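PDB 6WYE: serine acetyltransferase, which probably catalyses the transfer of an acetyl group from acetyl-CoA to L-serine, the first step in making L-cysteine from L-serine. Local coordinates for residues H57-R62 with L70-S75; E90-A95 with H139-R144; Y129-H134 with E163-D168; E107-A112 with A135-R140. One frame throughout, in Å; residues are numbered along the deposited sequence. Where two conformers were deposited one is given.

Contact 1. Residues H57-R62 with L70-S75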
loop_
_atom_site.group_PDB
_atom_site.type_symbol
_atom_site.label_atom_id
_atom_site.label_comp_id
_atom_site.label_asym_id
_atom_site.label_seq_id
_atom_site.Cartn_x
_atom_site.Cartn_y
_atom_site.Cartn_z
ATOM N N HIS A 57 17.232 -1.951 -11.904
ATOM C CA HIS A 57 17.731 -3.321 -11.824
ATOM C C HIS A 57 16.584 -4.329 -11.776
ATOM O O HIS A 57 16.658 -5.385 -12.412
ATOM C CB HIS A 57 18.656 -3.484 -10.606
ATOM C CG HIS A 57 20.118 -3.326 -10.922
ATOM N ND1 HIS A 57 20.756 -2.102 -10.916
ATOM C CD2 HIS A 57 21.064 -4.240 -11.255
ATOM C CE1 HIS A 57 22.032 -2.270 -11.227
ATOM N NE2 HIS A 57 22.244 -3.556 -11.437
ATOM N N GLN A 58 15.510 -4.022 -11.037
ATOM C CA GLN A 58 14.391 -4.957 -10.941
ATOM C C GLN A 58 13.518 -4.937 -12.188
ATOM O O GLN A 58 12.998 -5.984 -12.595
ATOM C CB GLN A 58 13.531 -4.635 -9.710
ATOM C CG GLN A 58 14.191 -4.999 -8.383
ATOM C CD GLN A 58 13.626 -4.212 -7.209
ATOM O OE1 GLN A 58 12.616 -3.514 -7.337
ATOM N NE2 GLN A 58 14.304 -4.292 -6.064
ATOM N N THR A 59 13.369 -3.778 -12.820
ATOM C CA THR A 59 12.525 -3.668 -14.002
ATOM C C THR A 59 13.254 -4.033 -15.295
ATOM O O THR A 59 12.631 -4.590 -16.204
ATOM C CB THR A 59 11.960 -2.248 -14.109
ATOM O OG1 THR A 59 11.181 -1.964 -12.944
ATOM C CG2 THR A 59 11.084 -2.086 -15.363
ATOM N N VAL A 60 14.549 -3.726 -15.410
ATOM C CA VAL A 60 15.259 -3.931 -16.672
ATOM C C VAL A 60 16.419 -4.919 -16.546
ATOM O O VAL A 60 16.419 -5.970 -17.199
ATOM C CB VAL A 60 15.754 -2.588 -17.228
ATOM C CG1 VAL A 60 16.588 -2.809 -18.495
ATOM C CG2 VAL A 60 14.535 -1.643 -17.503
ATOM N N LEU A 61 17.421 -4.587 -15.725
ATOM C CA LEU A 61 18.717 -5.266 -15.844
ATOM C C LEU A 61 18.672 -6.721 -15.379
ATOM O O LEU A 61 19.406 -7.556 -15.919
ATOM C CB LEU A 61 19.796 -4.489 -15.085
ATOM C CG LEU A 61 20.006 -3.038 -15.525
ATOM C CD1 LEU A 61 21.094 -2.406 -14.685
ATOM C CD2 LEU A 61 20.368 -2.936 -17.013
ATOM N N ARG A 62 17.832 -7.059 -14.396
ATOM C CA ARG A 62 17.745 -8.453 -13.970
ATOM C C ARG A 62 16.974 -9.331 -14.954
ATOM O O ARG A 62 16.917 -10.549 -14.756
ATOM C CB ARG A 62 17.110 -8.560 -12.575
ATOM N N LEU A 70 9.020 -5.458 -20.520
ATOM C CA LEU A 70 7.742 -4.808 -20.795
ATOM C C LEU A 70 6.627 -5.393 -19.935
ATOM O O LEU A 70 5.871 -4.656 -19.288
ATOM C CB LEU A 70 7.404 -4.944 -22.273
ATOM C CG LEU A 70 6.089 -4.276 -22.700
ATOM C CD1 LEU A 70 6.235 -2.748 -22.739
ATOM C CD2 LEU A 70 5.670 -4.816 -24.051
ATOM N N ALA A 71 6.541 -6.722 -19.875
ATOM C CA ALA A 71 5.519 -7.352 -19.045
ATOM C C ALA A 71 5.641 -6.904 -17.598
ATOM O O ALA A 71 4.632 -6.637 -16.931
ATOM C CB ALA A 71 5.628 -8.877 -19.136
ATOM N N TYR A 72 6.876 -6.809 -17.099
ATOM C CA TYR A 72 7.094 -6.391 -15.718
ATOM C C TYR A 72 6.647 -4.949 -15.502
ATOM O O TYR A 72 5.916 -4.650 -14.553
ATOM C CB TYR A 72 8.566 -6.568 -15.355
ATOM C CG TYR A 72 8.885 -6.461 -13.885
ATOM C CD1 TYR A 72 8.813 -7.574 -13.060
ATOM C CD2 TYR A 72 9.292 -5.256 -13.327
ATOM C CE1 TYR A 72 9.125 -7.485 -11.705
ATOM C CE2 TYR A 72 9.621 -5.161 -11.976
ATOM C CZ TYR A 72 9.534 -6.274 -11.177
ATOM O OH TYR A 72 9.846 -6.180 -9.842
ATOM N N HIS A 73 7.068 -4.054 -16.367
ATOM C CA HIS A 73 6.734 -2.621 -16.192
ATOM C C HIS A 73 5.238 -2.379 -16.366
ATOM O O HIS A 73 4.689 -1.655 -15.587
ATOM C CB HIS A 73 7.555 -1.773 -17.145
ATOM C CG HIS A 73 7.676 -0.343 -16.773
ATOM N ND1 HIS A 73 7.854 0.071 -15.504
ATOM C CD2 HIS A 73 7.690 0.757 -17.530
ATOM C CE1 HIS A 73 7.975 1.361 -15.494
ATOM N NE2 HIS A 73 7.864 1.799 -16.705
ATOM N N LEU A 74 4.638 -2.978 -17.374
ATOM C CA LEU A 74 3.204 -2.788 -17.588
ATOM C C LEU A 74 2.390 -3.298 -16.408
ATOM O O LEU A 74 1.429 -2.647 -15.976
ATOM C CB LEU A 74 2.761 -3.501 -18.870
ATOM C CG LEU A 74 3.241 -2.913 -20.195
ATOM C CD1 LEU A 74 2.597 -3.653 -21.362
ATOM C CD2 LEU A 74 2.928 -1.415 -20.248
ATOM N N SER A 75 2.756 -4.463 -15.868
ATOM C CA SER A 75 2.005 -4.973 -14.728
ATOM C C SER A 75 2.187 -4.072 -13.515
ATOM O O SER A 75 1.242 -3.891 -12.734
ATOM C CB SER A 75 2.415 -6.417 -14.421
ATOM O OG SER A 75 3.746 -6.469 -13.934
HETATM O O HOH W 1 12.286 -7.910 -9.900
HETATM O O HOH W 2 8.446 -1.504 -13.167
#

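Contact 2. Residues E90-A95 with H139-R144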
loop_
_atom_site.group_PDB
_atom_site.type_symbol
_atom_site.label_atom_id
_atom_site.label_comp_id
_atom_site.label_asym_id
_atom_site.label_seq_id
_atom_site.Cartn_x
_atom_site.Cartn_y
_atom_site.Cartn_z
ATOM N N GLU A 90 2.700 -12.522 -14.854
ATOM C CA GLU A 90 2.724 -13.849 -15.464
ATOM C C GLU A 90 1.779 -13.918 -16.654
ATOM O O GLU A 90 2.137 -14.456 -17.707
ATOM C CB GLU A 90 2.365 -14.922 -14.427
ATOM N N ILE A 91 0.577 -13.354 -16.510
ATOM C CA ILE A 91 -0.373 -13.326 -17.620
ATOM C C ILE A 91 0.233 -12.604 -18.820
ATOM O O ILE A 91 0.162 -13.082 -19.961
ATOM C CB ILE A 91 -1.693 -12.678 -17.169
ATOM C CG1 ILE A 91 -2.412 -13.615 -16.188
ATOM C CG2 ILE A 91 -2.540 -12.334 -18.380
ATOM C CD1 ILE A 91 -3.453 -12.944 -15.309
ATOM N N TYR A 92 0.848 -11.443 -18.579
ATOM C CA TYR A 92 1.481 -10.703 -19.667
ATOM C C TYR A 92 2.644 -11.483 -20.267
ATOM O O TYR A 92 2.858 -11.458 -21.488
ATOM C CB TYR A 92 1.974 -9.345 -19.163
ATOM C CG TYR A 92 0.898 -8.303 -18.983
ATOM C CD1 TYR A 92 -0.407 -8.524 -19.413
ATOM C CD2 TYR A 92 1.193 -7.084 -18.393
ATOM C CE1 TYR A 92 -1.390 -7.535 -19.268
ATOM C CE2 TYR A 92 0.219 -6.105 -18.237
ATOM C CZ TYR A 92 -1.058 -6.334 -18.668
ATOM O OH TYR A 92 -1.994 -5.337 -18.487
ATOM N N GLN A 93 3.431 -12.156 -19.422
ATOM C CA GLN A 93 4.541 -12.952 -19.936
ATOM C C GLN A 93 4.040 -14.113 -20.793
ATOM O O GLN A 93 4.573 -14.367 -21.880
ATOM C CB GLN A 93 5.407 -13.456 -18.772
ATOM C CG GLN A 93 6.840 -12.956 -18.844
ATOM C CD GLN A 93 7.670 -13.369 -17.644
ATOM O OE1 GLN A 93 7.136 -13.789 -16.610
ATOM N NE2 GLN A 93 8.988 -13.260 -17.778
ATOM N N GLN A 94 2.997 -14.813 -20.338
ATOM C CA GLN A 94 2.444 -15.904 -21.141
ATOM C C GLN A 94 1.831 -15.386 -22.435
ATOM O O GLN A 94 1.975 -16.014 -23.490
ATOM C CB GLN A 94 1.406 -16.688 -20.341
ATOM N N ALA A 95 1.157 -14.235 -22.379
ATOM C CA ALA A 95 0.574 -13.663 -23.588
ATOM C C ALA A 95 1.650 -13.290 -24.593
ATOM O O ALA A 95 1.493 -13.523 -25.800
ATOM C CB ALA A 95 -0.278 -12.442 -23.240
ATOM N N HIS A 139 -2.528 -2.530 -24.772
ATOM C CA HIS A 139 -3.664 -2.932 -25.602
ATOM C C HIS A 139 -3.348 -4.174 -26.426
ATOM O O HIS A 139 -4.187 -5.072 -26.544
ATOM C CB HIS A 139 -4.111 -1.823 -26.542
ATOM C CG HIS A 139 -4.998 -2.337 -27.636
ATOM N ND1 HIS A 139 -6.301 -2.732 -27.407
ATOM C CD2 HIS A 139 -4.738 -2.634 -28.932
ATOM C CE1 HIS A 139 -6.821 -3.195 -28.530
ATOM N NE2 HIS A 139 -5.892 -3.145 -29.471
ATOM N N ARG A 140 -2.147 -4.244 -27.001
ATOM C CA ARG A 140 -1.770 -5.426 -27.777
ATOM C C ARG A 140 -1.960 -6.696 -26.959
ATOM O O ARG A 140 -2.580 -7.662 -27.421
ATOM C CB ARG A 140 -0.316 -5.312 -28.243
ATOM C CG ARG A 140 -0.038 -4.222 -29.228
ATOM C CD ARG A 140 1.387 -4.361 -29.776
ATOM N NE ARG A 140 1.831 -3.143 -30.445
ATOM C CZ ARG A 140 1.370 -2.733 -31.625
ATOM N NH1 ARG A 140 0.458 -3.448 -32.276
ATOM N NH2 ARG A 140 1.825 -1.611 -32.162
ATOM N N ILE A 141 -1.468 -6.702 -25.718
ATOM C CA ILE A 141 -1.719 -7.851 -24.848
ATOM C C ILE A 141 -3.209 -7.977 -24.552
ATOM O O ILE A 141 -3.781 -9.078 -24.605
ATOM C CB ILE A 141 -0.896 -7.735 -23.552
ATOM C CG1 ILE A 141 0.589 -7.583 -23.884
ATOM C CG2 ILE A 141 -1.135 -8.954 -22.666
ATOM C CD1 ILE A 141 1.461 -7.301 -22.672
ATOM N N ASN A 142 -3.870 -6.853 -24.253
ATOM C CA ASN A 142 -5.305 -6.893 -23.981
ATOM C C ASN A 142 -6.069 -7.507 -25.143
ATOM O O ASN A 142 -6.993 -8.308 -24.935
ATOM C CB ASN A 142 -5.840 -5.491 -23.692
ATOM C CG ASN A 142 -6.803 -5.487 -22.533
ATOM O OD1 ASN A 142 -6.646 -6.267 -21.594
ATOM N ND2 ASN A 142 -7.818 -4.625 -22.593
ATOM N N HIS A 143 -5.684 -7.156 -26.371
ATOM C CA HIS A 143 -6.339 -7.709 -27.547
ATOM C C HIS A 143 -6.169 -9.221 -27.604
ATOM O O HIS A 143 -7.125 -9.950 -27.900
ATOM C CB HIS A 143 -5.775 -7.045 -28.806
ATOM C CG HIS A 143 -6.494 -7.417 -30.063
ATOM N ND1 HIS A 143 -7.854 -7.253 -30.222
ATOM C CD2 HIS A 143 -6.039 -7.934 -31.229
ATOM C CE1 HIS A 143 -8.204 -7.653 -31.431
ATOM N NE2 HIS A 143 -7.122 -8.074 -32.062
ATOM N N ARG A 144 -4.964 -9.709 -27.290
ATOM C CA ARG A 144 -4.716 -11.150 -27.250
ATOM C C ARG A 144 -5.583 -11.835 -26.194
ATOM O O ARG A 144 -6.153 -12.903 -26.446
ATOM C CB ARG A 144 -3.220 -11.402 -27.007
ATOM C CG ARG A 144 -2.788 -12.833 -26.625
ATOM C CD ARG A 144 -3.382 -13.928 -27.516
ATOM N NE ARG A 144 -3.041 -13.749 -28.921
ATOM C CZ ARG A 144 -3.835 -14.087 -29.935
ATOM N NH1 ARG A 144 -5.021 -14.637 -29.698
ATOM N NH2 ARG A 144 -3.434 -13.882 -31.183
HETATM O O HOH W 3 -3.559 -5.392 -20.757
#

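Contact 3. Residues Y129-H134 with E163-D168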
loop_
_atom_site.group_PDB
_atom_site.type_symbol
_atom_site.label_atom_id
_atom_site.label_comp_id
_atom_site.label_asym_id
_atom_site.label_seq_id
_atom_site.Cartn_x
_atom_site.Cartn_y
_atom_site.Cartn_z
ATOM N N TYR A 129 9.034 5.490 -19.752
ATOM C CA TYR A 129 8.428 6.736 -19.300
ATOM C C TYR A 129 7.413 7.370 -20.242
ATOM O O TYR A 129 6.928 8.462 -19.924
ATOM C CB TYR A 129 9.522 7.776 -18.994
ATOM C CG TYR A 129 10.638 7.234 -18.096
ATOM C CD1 TYR A 129 10.365 6.804 -16.798
ATOM C CD2 TYR A 129 11.942 7.146 -18.557
ATOM C CE1 TYR A 129 11.348 6.315 -15.975
ATOM C CE2 TYR A 129 12.963 6.654 -17.738
ATOM C CZ TYR A 129 12.662 6.244 -16.457
ATOM O OH TYR A 129 13.662 5.745 -15.664
ATOM N N PHE A 130 7.081 6.753 -21.383
ATOM C CA PHE A 130 6.105 7.339 -22.310
ATOM C C PHE A 130 4.782 6.591 -22.198
ATOM O O PHE A 130 4.665 5.445 -22.639
ATOM C CB PHE A 130 6.604 7.334 -23.757
ATOM C CG PHE A 130 7.582 8.443 -24.080
ATOM C CD1 PHE A 130 8.169 9.191 -23.072
ATOM C CD2 PHE A 130 7.926 8.718 -25.403
ATOM C CE1 PHE A 130 9.077 10.200 -23.369
ATOM C CE2 PHE A 130 8.819 9.719 -25.711
ATOM C CZ PHE A 130 9.412 10.458 -24.699
ATOM N N LYS A 131 3.777 7.272 -21.635
ATOM C CA LYS A 131 2.467 6.687 -21.366
ATOM C C LYS A 131 1.775 6.174 -22.634
ATOM O O LYS A 131 1.034 5.189 -22.573
ATOM C CB LYS A 131 1.614 7.766 -20.686
ATOM C CG LYS A 131 0.200 7.469 -20.388
ATOM C CD LYS A 131 -0.387 8.588 -19.475
ATOM C CE LYS A 131 -0.869 9.812 -20.268
ATOM N NZ LYS A 131 -1.732 10.711 -19.417
ATOM N N GLY A 132 1.983 6.835 -23.781
ATOM C CA GLY A 132 1.360 6.369 -25.017
ATOM C C GLY A 132 1.936 5.048 -25.504
ATOM O O GLY A 132 1.205 4.182 -25.998
ATOM N N PHE A 133 3.250 4.874 -25.363
ATOM C CA PHE A 133 3.861 3.577 -25.630
ATOM C C PHE A 133 3.327 2.499 -24.681
ATOM O O PHE A 133 3.016 1.380 -25.113
ATOM C CB PHE A 133 5.384 3.699 -25.520
ATOM C CG PHE A 133 6.089 2.386 -25.607
ATOM C CD1 PHE A 133 6.336 1.808 -26.849
ATOM C CD2 PHE A 133 6.486 1.715 -24.454
ATOM C CE1 PHE A 133 6.973 0.590 -26.948
ATOM C CE2 PHE A 133 7.125 0.485 -24.537
ATOM C CZ PHE A 133 7.366 -0.080 -25.790
ATOM N N HIS A 134 3.200 2.810 -23.386
ATOM C CA HIS A 134 2.646 1.830 -22.455
ATOM C C HIS A 134 1.226 1.433 -22.856
ATOM O O HIS A 134 0.888 0.244 -22.888
ATOM C CB HIS A 134 2.653 2.382 -21.023
ATOM C CG HIS A 134 4.014 2.756 -20.530
ATOM N ND1 HIS A 134 4.233 3.823 -19.690
ATOM C CD2 HIS A 134 5.232 2.212 -20.773
ATOM C CE1 HIS A 134 5.529 3.926 -19.437
ATOM N NE2 HIS A 134 6.156 2.956 -20.078
ATOM N N GLU A 163 -8.075 4.498 -16.670
ATOM C CA GLU A 163 -7.790 5.204 -15.425
ATOM C C GLU A 163 -6.332 5.637 -15.346
ATOM O O GLU A 163 -6.037 6.794 -15.035
ATOM C CB GLU A 163 -8.144 4.314 -14.228
ATOM C CG GLU A 163 -9.628 4.210 -13.967
ATOM C CD GLU A 163 -9.921 3.292 -12.804
ATOM O OE1 GLU A 163 -9.018 2.506 -12.433
ATOM O OE2 GLU A 163 -11.041 3.363 -12.262
ATOM N N VAL A 164 -5.400 4.717 -15.620
ATOM C CA VAL A 164 -3.994 4.990 -15.326
ATOM C C VAL A 164 -3.353 5.799 -16.436
ATOM O O VAL A 164 -2.567 6.721 -16.171
ATOM C CB VAL A 164 -3.226 3.672 -15.095
ATOM C CG1 VAL A 164 -1.721 3.940 -14.971
ATOM C CG2 VAL A 164 -3.754 2.951 -13.846
ATOM N N PHE A 165 -3.679 5.478 -17.693
ATOM C CA PHE A 165 -3.059 6.120 -18.843
ATOM C C PHE A 165 -3.919 7.214 -19.457
ATOM O O PHE A 165 -3.424 7.954 -20.305
ATOM C CB PHE A 165 -2.729 5.085 -19.933
ATOM C CG PHE A 165 -1.777 3.989 -19.489
ATOM C CD1 PHE A 165 -0.748 4.254 -18.598
ATOM C CD2 PHE A 165 -1.917 2.694 -19.977
ATOM C CE1 PHE A 165 0.125 3.254 -18.197
ATOM C CE2 PHE A 165 -1.050 1.689 -19.584
ATOM C CZ PHE A 165 -0.014 1.971 -18.695
ATOM N N GLY A 166 -5.174 7.358 -19.037
ATOM C CA GLY A 166 -6.040 8.300 -19.713
ATOM C C GLY A 166 -6.332 7.907 -21.145
ATOM O O GLY A 166 -6.669 8.764 -21.956
ATOM N N VAL A 167 -6.224 6.618 -21.465
ATOM C CA VAL A 167 -6.369 6.101 -22.821
ATOM C C VAL A 167 -7.448 5.027 -22.804
ATOM O O VAL A 167 -7.399 4.107 -21.982
ATOM C CB VAL A 167 -5.044 5.520 -23.348
ATOM C CG1 VAL A 167 -5.291 4.778 -24.652
ATOM C CG2 VAL A 167 -3.989 6.612 -23.555
ATOM N N ASP A 168 -8.417 5.131 -23.709
ATOM C CA ASP A 168 -9.514 4.169 -23.761
ATOM C C ASP A 168 -9.464 3.472 -25.116
ATOM O O ASP A 168 -9.882 4.043 -26.125
ATOM C CB ASP A 168 -10.861 4.865 -23.517
ATOM C CG ASP A 168 -12.014 3.888 -23.400
ATOM O OD1 ASP A 168 -11.872 2.727 -23.841
ATOM O OD2 ASP A 168 -13.075 4.273 -22.859
HETATM O O HOH W 4 -3.370 9.658 -17.448
#

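Contact 4. Residues E107-A112 with A135-R140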
loop_
_atom_site.group_PDB
_atom_site.type_symbol
_atom_site.label_atom_id
_atom_site.label_comp_id
_atom_site.label_asym_id
_atom_site.label_seq_id
_atom_site.Cartn_x
_atom_site.Cartn_y
_atom_site.Cartn_z
ATOM N N GLU A 107 9.061 -3.802 -30.754
ATOM C CA GLU A 107 10.330 -3.289 -31.263
ATOM C C GLU A 107 10.116 -2.258 -32.361
ATOM O O GLU A 107 10.801 -1.227 -32.396
ATOM C CB GLU A 107 11.197 -4.442 -31.785
ATOM C CG GLU A 107 11.455 -5.526 -30.746
ATOM C CD GLU A 107 12.844 -6.140 -30.860
ATOM O OE1 GLU A 107 13.568 -5.833 -31.838
ATOM O OE2 GLU A 107 13.199 -6.951 -29.973
ATOM N N ALA A 108 9.188 -2.522 -33.282
ATOM C CA ALA A 108 8.916 -1.538 -34.328
ATOM C C ALA A 108 8.467 -0.213 -33.725
ATOM O O ALA A 108 8.890 0.862 -34.166
ATOM C CB ALA A 108 7.857 -2.079 -35.290
ATOM N N ASP A 109 7.619 -0.275 -32.696
ATOM C CA ASP A 109 7.127 0.941 -32.054
ATOM C C ASP A 109 8.261 1.750 -31.435
ATOM O O ASP A 109 8.290 2.980 -31.560
ATOM C CB ASP A 109 6.081 0.574 -30.992
ATOM C CG ASP A 109 4.763 0.126 -31.602
ATOM O OD1 ASP A 109 4.668 0.074 -32.851
ATOM O OD2 ASP A 109 3.808 -0.168 -30.840
ATOM N N LEU A 110 9.192 1.086 -30.738
ATOM C CA LEU A 110 10.284 1.820 -30.106
ATOM C C LEU A 110 11.140 2.520 -31.151
ATOM O O LEU A 110 11.516 3.691 -30.983
ATOM C CB LEU A 110 11.132 0.873 -29.239
ATOM C CG LEU A 110 10.470 0.435 -27.928
ATOM C CD1 LEU A 110 11.199 -0.751 -27.295
ATOM C CD2 LEU A 110 10.440 1.607 -26.958
ATOM N N LYS A 111 11.428 1.828 -32.258
ATOM C CA LYS A 111 12.178 2.448 -33.344
ATOM C C LYS A 111 11.396 3.604 -33.955
ATOM O O LYS A 111 11.969 4.654 -34.268
ATOM C CB LYS A 111 12.511 1.398 -34.409
ATOM C CG LYS A 111 13.634 0.447 -34.018
ATOM C CD LYS A 111 13.645 -0.804 -34.908
ATOM C CE LYS A 111 14.820 -1.728 -34.575
ATOM N N ALA A 112 10.080 3.437 -34.117
ATOM C CA ALA A 112 9.260 4.520 -34.649
ATOM C C ALA A 112 9.324 5.756 -33.758
ATOM O O ALA A 112 9.446 6.885 -34.255
ATOM C CB ALA A 112 7.811 4.053 -34.826
ATOM N N ALA A 135 0.387 2.417 -23.195
ATOM C CA ALA A 135 -1.013 2.110 -23.490
ATOM C C ALA A 135 -1.140 1.231 -24.727
ATOM O O ALA A 135 -1.943 0.289 -24.746
ATOM C CB ALA A 135 -1.816 3.398 -23.678
ATOM N N ILE A 136 -0.354 1.528 -25.768
ATOM C CA ILE A 136 -0.398 0.736 -26.992
ATOM C C ILE A 136 -0.042 -0.715 -26.695
ATOM O O ILE A 136 -0.731 -1.643 -27.129
ATOM C CB ILE A 136 0.563 1.324 -28.050
ATOM C CG1 ILE A 136 0.072 2.664 -28.606
ATOM C CG2 ILE A 136 0.806 0.325 -29.191
ATOM C CD1 ILE A 136 -1.301 2.613 -29.187
ATOM N N GLN A 137 1.069 -0.930 -25.986
ATOM C CA GLN A 137 1.510 -2.296 -25.725
ATOM C C GLN A 137 0.565 -3.005 -24.768
ATOM O O GLN A 137 0.306 -4.201 -24.933
ATOM C CB GLN A 137 2.942 -2.320 -25.184
ATOM C CG GLN A 137 3.996 -1.532 -25.996
ATOM C CD GLN A 137 3.717 -1.469 -27.491
ATOM O OE1 GLN A 137 3.311 -2.458 -28.108
ATOM N NE2 GLN A 137 3.951 -0.297 -28.084
ATOM N N ALA A 138 0.054 -2.300 -23.749
ATOM C CA ALA A 138 -0.977 -2.908 -22.916
ATOM C C ALA A 138 -2.162 -3.337 -23.767
ATOM O O ALA A 138 -2.750 -4.398 -23.532
ATOM C CB ALA A 138 -1.438 -1.947 -21.816
ATOM N N HIS A 139 -2.528 -2.530 -24.772
ATOM C CA HIS A 139 -3.664 -2.932 -25.602
ATOM C C HIS A 139 -3.348 -4.174 -26.426
ATOM O O HIS A 139 -4.187 -5.072 -26.544
ATOM C CB HIS A 139 -4.111 -1.823 -26.542
ATOM C CG HIS A 139 -4.998 -2.337 -27.636
ATOM N ND1 HIS A 139 -6.301 -2.732 -27.407
ATOM C CD2 HIS A 139 -4.738 -2.634 -28.932
ATOM C CE1 HIS A 139 -6.821 -3.195 -28.530
ATOM N NE2 HIS A 139 -5.892 -3.145 -29.471
ATOM N N ARG A 140 -2.147 -4.244 -27.001
ATOM C CA ARG A 140 -1.770 -5.426 -27.777
ATOM C C ARG A 140 -1.960 -6.696 -26.959
ATOM O O ARG A 140 -2.580 -7.662 -27.421
ATOM C CB ARG A 140 -0.316 -5.312 -28.243
ATOM C CG ARG A 140 -0.038 -4.222 -29.228
ATOM C CD ARG A 140 1.387 -4.361 -29.776
ATOM N NE ARG A 140 1.831 -3.143 -30.445
ATOM C CZ ARG A 140 1.370 -2.733 -31.625
ATOM N NH1 ARG A 140 0.458 -3.448 -32.276
ATOM N NH2 ARG A 140 1.825 -1.611 -32.162
#

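Contact 1. Residues H57-R62 with L70-S75
Thr59 and Tyr72 bury the most surface in a helical-hairpin contact where helices 53-61 and 66-78 run roughly antiparallel; the axes of 57-61 and 70-75 make 142° and approach to 9.0 Å. The Tyr72 ring leans onto the backbone of the first helix: Gln58 O lies over one face, offset toward the rim, 3.5 Å from Tyr72 CE2, while Thr59 CA sits 3.7 Å from Tyr72 CD2. Placing Thr59 CG2 anti to the backbone N (chi1 -60° for OG1) turns the methyl to His73, 3.9 Å from His73 ND1, and leaves Thr59 OG1 beside the tyrosine. Polar atoms are joined through solvent. One water bridges Thr59 OG1 at 2.8 Å and His73 ND1, meeting the imidazole edge in its plane, whereas His73 NE2 bonds Leu128 O. His63 and Phe89, both edge-to-face, and Arg86 of a second subunit, by cation-pi, also contact the Tyr72 ring. Helix 124-129 covers Thr59 through Leu128, and helices 85-98 and 131-147 pack against the far side chains of helix 66-78.

Contact 2. Residues E90-A95 with H139-R144
Ile141 meets Tyr92 with its CG1 branch beside the backbone N (chi1 -56°) and its chain extended to CD1, a pair of torsions that sends both of its methyl ends to the tyrosine. Tyr92 has CG anti to its own carbonyl carbon (chi1 -77°), which directs the ring toward Ile141. The setting is the all-helical N-terminal domain of serine acetyltransferase, where helices 85-98 and 131-147 meet; the axes of 90-95 and 139-144 cross at 80°, 10.1 Å apart at their closest, so the contact is confined to a few residues around the crossing point.

Both methyls approach from the same side of the ring. Ile141 CD1 lies over the face in a CH-pi contact, 4.2 Å from the Tyr92 ring centroid and displaced toward the rim, and Ile141 CG2 sits at the rim nearest CD1 and CE1, touching Tyr92 CD1 at 3.4 Å. The same CG2 reaches Ala95 CB at 3.6 Å, so this branch fills the angle between the ring and the next turn of the helix. The small alanine lets the backbones come close, with CA of Ala95 and CA of Ile141 6.4 Å apart. Arg144 adds its aliphatic part beside Ala95, while its guanidinium pairs with Asp148. Leu74 of helix 66-78 and Leu157 of helix 151-165 also pack on Tyr92. At the phenol end, a water lies 2.8 Å from Tyr92 OH and gives a weak bond to Asn142 OD1.

Contact 3. Residues Y129-H134 with E163-D168
At the junction between the helical N-terminal domain and the left-handed parallel beta-helix of the hexapeptide-repeat family, the start of helix 131-147 packs on the end of helix 151-165. Phe165, in the last turn of the latter, precedes Gly166, whose positive phi (65°) turns the chain out of the helix toward strand 168-169. Two residues about one helical turn apart approach Phe165 from the same side of its ring. Lys131 O lies over one face of its ring, and Lys131 CG lies 3.8 Å from Phe165 CD1. Farther out, His134 CB meets the end of the ring, 3.6 Å from Phe165 CZ.

The lysine and phenylalanine side chains run past one another head to tail; the lysine bends at chi3 (84°), and its CE comes within 3.2 Å of Phe165 O. The ammonium has further partners: it bonds Thr185 OG1 and also Ser162 O of a fifth subunit, making this domain junction part of a subunit interface. The imidazole of His134 turns away from Phe165; Phe130 O stands over the centre of one ring face, 3.4 Å above the plane, and His134 NE2 bonds Leu127 O. Finally, a water accepts a hydrogen bond from Lys131 NZ at 2.8 Å.

Contact 4. Residues E107-A112 with A135-R140
Asp109 faces Gln137 and Arg140 across two nearly antiparallel helices, 100-116 and 131-147; the axes of 107-112 and 135-140 approach to 11.5 Å, and at that spacing polar side chains span the gap and carry most of the contact. The ionic part is a salt bridge: Arg140 NH2 donates to Asp109 OD2 at 2.8 Å, almost straight at 177°. The oxygen lies in the guanidinium plane, at its edge, whereas the arginine comes from the syn side of the carboxylate, with the two planes turned 45° from each other.

The neutral part comes from Gln137, whose NE2 gives a second bond of 2.8 Å to the same oxygen, which OD2 accepts on its anti lone pair. A third bond closes the group within the second helix, Arg140 NE to Gln137 OE1 at 2.8 Å, more bent at 136°. Gln137 can serve both neighbours because its chain folds back at chi2, presenting the amide N to the aspartate and the amide O to the arginine. With two donors on OD2 and OD1 bonded to Leu179 N, the buried carboxylate is held at both oxygens, which would probably favour its ionised form.

Van der Waals contact adds little: the Ile136 CG2 methyl lies 3.5 Å from Asp109 OD2. Arg140 NH2 also bonds Gly176 O, so this polar group links the helix pair to the chain around strand 174-175, while Leu70 and Leu74 of helix 66-78 pack on Gln137.

How the contacts relate
Followed from the N terminus, contact 1 closes first, a short hairpin between helices 53-61 and 66-78, complete before any other begins. The remaining three all use helix 131-147, which acts as a shared spine. Contact 2 brings helix 85-98 to it across 43 intervening, mostly helical residues, and contact 4 brings the next helix, 100-116, to a site overlapping at His139 and Arg140. Contact 3 starts on the spine itself and reaches forward to 163-168, so its segments alternate with those of contacts 2 and 4. Leu70 and Leu74 of contact 1 pack on the spine too. Together the contacts bind the helical bundle and lead into the first beta-helix strands.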